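Local coordinates for Pli0006 protein (Listeria innocua, PDB 3OP9) that probably binds DNA through an N-terminal helix-turn-helix domain of the Cro/XRE type and is likely to regulate transcription, at residues Ala40-Ser44 with Gly45-Pro49; Leu14-Leu17 with Lys18-His21. All coordinates share one frame; numbering follows the deposited sequence.

Contact 1. Residues Ala40-Ser44 with Gly45-Pro49; sequences AYYMS and GETKP
A Schellman-like turn closes helix 36-44, with Tyr-41 and Tyr-42 giving the carbonyls and Gly-45 making the turn. Glu-46 N reaches back to Tyr-41 O at 2.9 Å, and Gly-45 N reaches Tyr-42 O at 3.2 Å. Both bonds are weak in geometry. Gly-45 has positive phi (80°), which takes the chain out of the helical path. Thr-47 N adds a third, weak bond to Tyr-41 O. A water donates to Tyr-42 O and to Thr-47 O and so ties the helix end to the loop.

The Tyr-42 ring packs along this loop. Thr-47 O lies at its edge, 3.4 Å from CD1, and Pro-49 CD sits over one face. Pro-49 CB meets Tyr-42 CZ at 3.7 Å. Thr-47 has OG1 anti to the backbone N (chi1 -153°), which places CG2 against Tyr-41 CB and Tyr-42 CD1, 3.5 Å from each. The buried Tyr-42 also packs on Leu-14 of helix 10-21 and Leu-32 of helix 25-32.

On the outer side, one of two Glu-46 conformers takes a doubtful bond from Ser-44 OG to OE2. The arrangement is a glycine-based C-cap, here ending what is probably the recognition helix of the helix-turn-helix fold.

Contact 2. Residues Leu14-Leu17 with Lys18-His21; sequences LSRL and KKEH
Arg-16 O accepts the backbone N-H of Glu-20 at 2.8 Å, with a nearly straight N-H...O angle of 165°. The bond belongs to an alpha-helical ladder in helix 10-21, the first helix of the helix-turn-helix domain. Lys-18 N to Leu-14 O, Lys-19 N to Ser-15 O and His-21 N to Leu-17 O continue the same four-residue spacing.

On one flank of the helix, Glu-20 crosses the Arg-16 chain at a slant, with OE2 at the edge of the guanidinium, near its plane. Glu-20 has CG beside its backbone N (chi1 -68°), which brings CG to 3.2 Å from Arg-16 O. Its OE2 comes within 3.8 Å of Arg-16 CD. The guanidinium and carboxylate planes stand 84° apart. The charged ends, Arg-16 NH1 and Glu-20 OE2, are 4.1 Å apart, too far for a salt bridge. Each side chain has a stronger partner through its other terminal atom. Arg-16 NH2 forms a salt bridge with Glu-109 of a second subunit, and Glu-20 OE1 accepts a bond from Ser-94 N of a third subunit. The pair therefore faces two subunit interfaces.

Lys-19 and Arg-16 run alongside each other, their ends leading in one direction. Lys-19 NZ stops 3.9 Å from Arg-16 NH1, so two positive charges sit close together. Lys-18 leads away, and its NZ bonds to Asn-25 OD1. Ser-15 OG bonds back to Ala-11 O, one turn earlier in the helix.

Leu-17 is buried and lies alongside His-21, whose ring also makes an edge-to-face stack with Phe-61. Leu-17 CD2 is 4.0 Å from His-21 NE2. Leu-17 O lies in the plane of the imidazole at its edge, 3.1 Å from His-21 CD2.

Overall arrangement
Contact 2 comes first along the chain, on helix 10-21. Contact 1 follows at the end of helix 36-44 and in the loop leading to helix 51-61. Their centres are about 14 Å apart, on the same side of the chain's centre, and both belong to the helix-turn-helix region. They meet where helix 36-44 packs on helix 10-21: Tyr-42 CB lies 3.8 Å from Leu-14 CD2. Contact 2 thus belongs to a helix that packs against the probable recognition helix, and contact 1 to that recognition helix's end. Another flank of helix 10-21 turns to other subunits, so one helix serves both domain core and assembly.

Contact 1. Residues Ala40-Ser44 with Gly45-Pro49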
# COMPACT_ATOMS: atom_id res chain seq x y z
N ALA A 40 21.18 -19.08 -12.71
CA ALA A 40 20.96 -20.39 -12.10
C ALA A 40 21.21 -20.31 -10.61
O ALA A 40 20.44 -20.86 -9.82
CB ALA A 40 21.87 -21.46 -12.74
N TYR A 41 22.28 -19.63 -10.22
CA TYR A 41 22.57 -19.51 -8.79
C TYR A 41 21.57 -18.60 -8.06
O TYR A 41 21.32 -18.82 -6.89
CB TYR A 41 23.97 -19.00 -8.56
CG TYR A 41 25.05 -19.92 -9.11
CD1 TYR A 41 24.85 -21.31 -9.19
CD2 TYR A 41 26.24 -19.41 -9.56
CE1 TYR A 41 25.86 -22.15 -9.71
CE2 TYR A 41 27.26 -20.23 -10.07
CZ TYR A 41 27.06 -21.59 -10.14
OH TYR A 41 28.07 -22.38 -10.66
N TYR A 42 21.03 -17.58 -8.72
CA TYR A 42 19.94 -16.80 -8.11
C TYR A 42 18.78 -17.70 -7.75
O TYR A 42 18.19 -17.56 -6.68
CB TYR A 42 19.38 -15.76 -9.08
CG TYR A 42 20.26 -14.58 -9.36
CD1 TYR A 42 21.34 -14.26 -8.56
CD2 TYR A 42 19.99 -13.78 -10.46
CE1 TYR A 42 22.16 -13.15 -8.86
CE2 TYR A 42 20.78 -12.69 -10.76
CZ TYR A 42 21.85 -12.38 -9.96
OH TYR A 42 22.60 -11.26 -10.31
N MSE A 43 18.44 -18.60 -8.68
CA MSE A 43 17.25 -19.44 -8.57
C MSE A 43 17.40 -20.48 -7.47
O MSE A 43 16.42 -20.88 -6.86
CB MSE A 43 16.95 -20.16 -9.89
CG MSE A 43 16.77 -19.26 -11.10
SE MSE A 43 14.96 -18.57 -11.39
CE MSE A 43 15.43 -17.27 -12.77
N SER A 44 18.62 -20.93 -7.24
CA SER A 44 18.88 -21.99 -6.28
C SER A 44 19.17 -21.37 -4.93
O SER A 44 19.31 -22.08 -3.94
CB SER A 44 20.05 -22.85 -6.74
OG SER A 44 21.23 -22.08 -6.75
N GLY A 45 19.28 -20.05 -4.91
CA GLY A 45 19.58 -19.30 -3.70
C GLY A 45 21.05 -19.30 -3.30
O GLY A 45 21.41 -18.88 -2.21
N GLU A 46 21.90 -19.77 -4.20
CA GLU A 46 23.33 -19.87 -3.90
C GLU A 46 24.00 -18.50 -3.92
O GLU A 46 25.06 -18.31 -3.31
CB GLU A 46 24.01 -20.80 -4.89
CG GLU A 46 23.66 -22.26 -4.65
CD GLU A 46 24.43 -23.19 -5.55
OE1 GLU A 46 25.51 -23.66 -5.13
OE2 GLU A 46 23.96 -23.46 -6.67
N THR A 47 23.39 -17.55 -4.61
CA THR A 47 23.96 -16.21 -4.73
C THR A 47 22.79 -15.25 -4.92
O THR A 47 21.75 -15.64 -5.46
CB THR A 47 24.92 -16.10 -5.92
OG1 THR A 47 25.89 -15.08 -5.67
CG2 THR A 47 24.16 -15.77 -7.20
N LYS A 48 22.95 -14.01 -4.46
CA LYS A 48 21.88 -13.00 -4.53
C LYS A 48 22.31 -11.78 -5.32
O LYS A 48 23.48 -11.44 -5.33
CB LYS A 48 21.48 -12.54 -3.13
CG LYS A 48 20.77 -13.60 -2.28
CD LYS A 48 21.60 -13.94 -1.05
CE LYS A 48 20.74 -14.40 0.10
NZ LYS A 48 20.41 -15.85 0.04
N PRO A 49 21.35 -11.11 -5.98
CA PRO A 49 21.68 -9.95 -6.82
C PRO A 49 21.86 -8.69 -5.98
O PRO A 49 21.39 -8.62 -4.85
CB PRO A 49 20.43 -9.80 -7.70
CG PRO A 49 19.32 -10.26 -6.80
CD PRO A 49 19.90 -11.34 -5.90
O HOH W 1 19.04 -15.91 -4.68

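Contact 2. Residues Leu14-Leu17 with Lys18-His21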
# COMPACT_ATOMS: atom_id res chain seq x y z
N LEU A 14 11.77 -15.83 -7.77
CA LEU A 14 12.32 -15.68 -9.10
C LEU A 14 12.02 -16.98 -9.87
O LEU A 14 11.71 -16.96 -11.05
CB LEU A 14 13.82 -15.40 -9.03
CG LEU A 14 14.42 -15.11 -10.42
CD1 LEU A 14 13.78 -13.86 -11.02
CD2 LEU A 14 15.91 -14.95 -10.33
N SER A 15 12.10 -18.12 -9.18
CA SER A 15 11.85 -19.41 -9.82
C SER A 15 10.40 -19.48 -10.32
O SER A 15 10.13 -19.97 -11.41
CB SER A 15 12.18 -20.57 -8.86
OG SER A 15 13.58 -20.61 -8.56
N ARG A 16 9.46 -18.97 -9.52
CA ARG A 16 8.06 -19.01 -9.92
C ARG A 16 7.76 -18.02 -11.06
O ARG A 16 6.93 -18.32 -11.92
CB ARG A 16 7.13 -18.70 -8.75
CG ARG A 16 5.68 -18.90 -9.20
CD ARG A 16 4.70 -18.74 -8.10
NE ARG A 16 4.81 -19.77 -7.07
CZ ARG A 16 4.24 -20.97 -7.13
NH1 ARG A 16 3.54 -21.35 -8.19
NH2 ARG A 16 4.39 -21.80 -6.11
N LEU A 17 8.42 -16.87 -11.05
CA LEU A 17 8.28 -15.89 -12.13
C LEU A 17 8.79 -16.49 -13.43
O LEU A 17 8.14 -16.39 -14.47
CB LEU A 17 9.07 -14.61 -11.79
CG LEU A 17 8.38 -13.71 -10.76
CD1 LEU A 17 9.35 -12.64 -10.26
CD2 LEU A 17 7.10 -13.07 -11.35
N LYS A 18 9.94 -17.14 -13.37
CA LYS A 18 10.52 -17.79 -14.53
C LYS A 18 9.56 -18.82 -15.11
O LYS A 18 9.36 -18.90 -16.33
CB LYS A 18 11.84 -18.46 -14.13
CG LYS A 18 12.55 -19.17 -15.27
CD LYS A 18 13.31 -20.38 -14.77
CE LYS A 18 14.04 -21.11 -15.90
NZ LYS A 18 15.03 -22.10 -15.39
N LYS A 19 8.95 -19.59 -14.22
CA LYS A 19 8.03 -20.65 -14.63
C LYS A 19 6.78 -20.05 -15.24
O LYS A 19 6.38 -20.41 -16.34
CB LYS A 19 7.64 -21.53 -13.43
CG LYS A 19 6.50 -22.52 -13.75
CD LYS A 19 6.12 -23.40 -12.55
CE LYS A 19 5.29 -22.64 -11.50
NZ LYS A 19 3.91 -22.30 -11.95
N GLU A 20 6.16 -19.11 -14.54
CA GLU A 20 4.89 -18.57 -14.97
C GLU A 20 5.01 -17.72 -16.22
O GLU A 20 4.04 -17.55 -16.93
CB GLU A 20 4.26 -17.74 -13.85
CG GLU A 20 3.83 -18.61 -12.69
CD GLU A 20 2.68 -18.01 -11.91
OE1 GLU A 20 2.25 -16.88 -12.24
OE2 GLU A 20 2.19 -18.69 -10.98
N HIS A 21 6.21 -17.20 -16.49
CA HIS A 21 6.41 -16.37 -17.67
C HIS A 21 7.00 -17.14 -18.83
O HIS A 21 7.16 -16.59 -19.91
CB HIS A 21 7.30 -15.17 -17.33
CG HIS A 21 6.59 -14.10 -16.57
ND1 HIS A 21 6.07 -12.98 -17.17
CD2 HIS A 21 6.31 -13.99 -15.24
CE1 HIS A 21 5.50 -12.21 -16.25
NE2 HIS A 21 5.65 -12.79 -15.07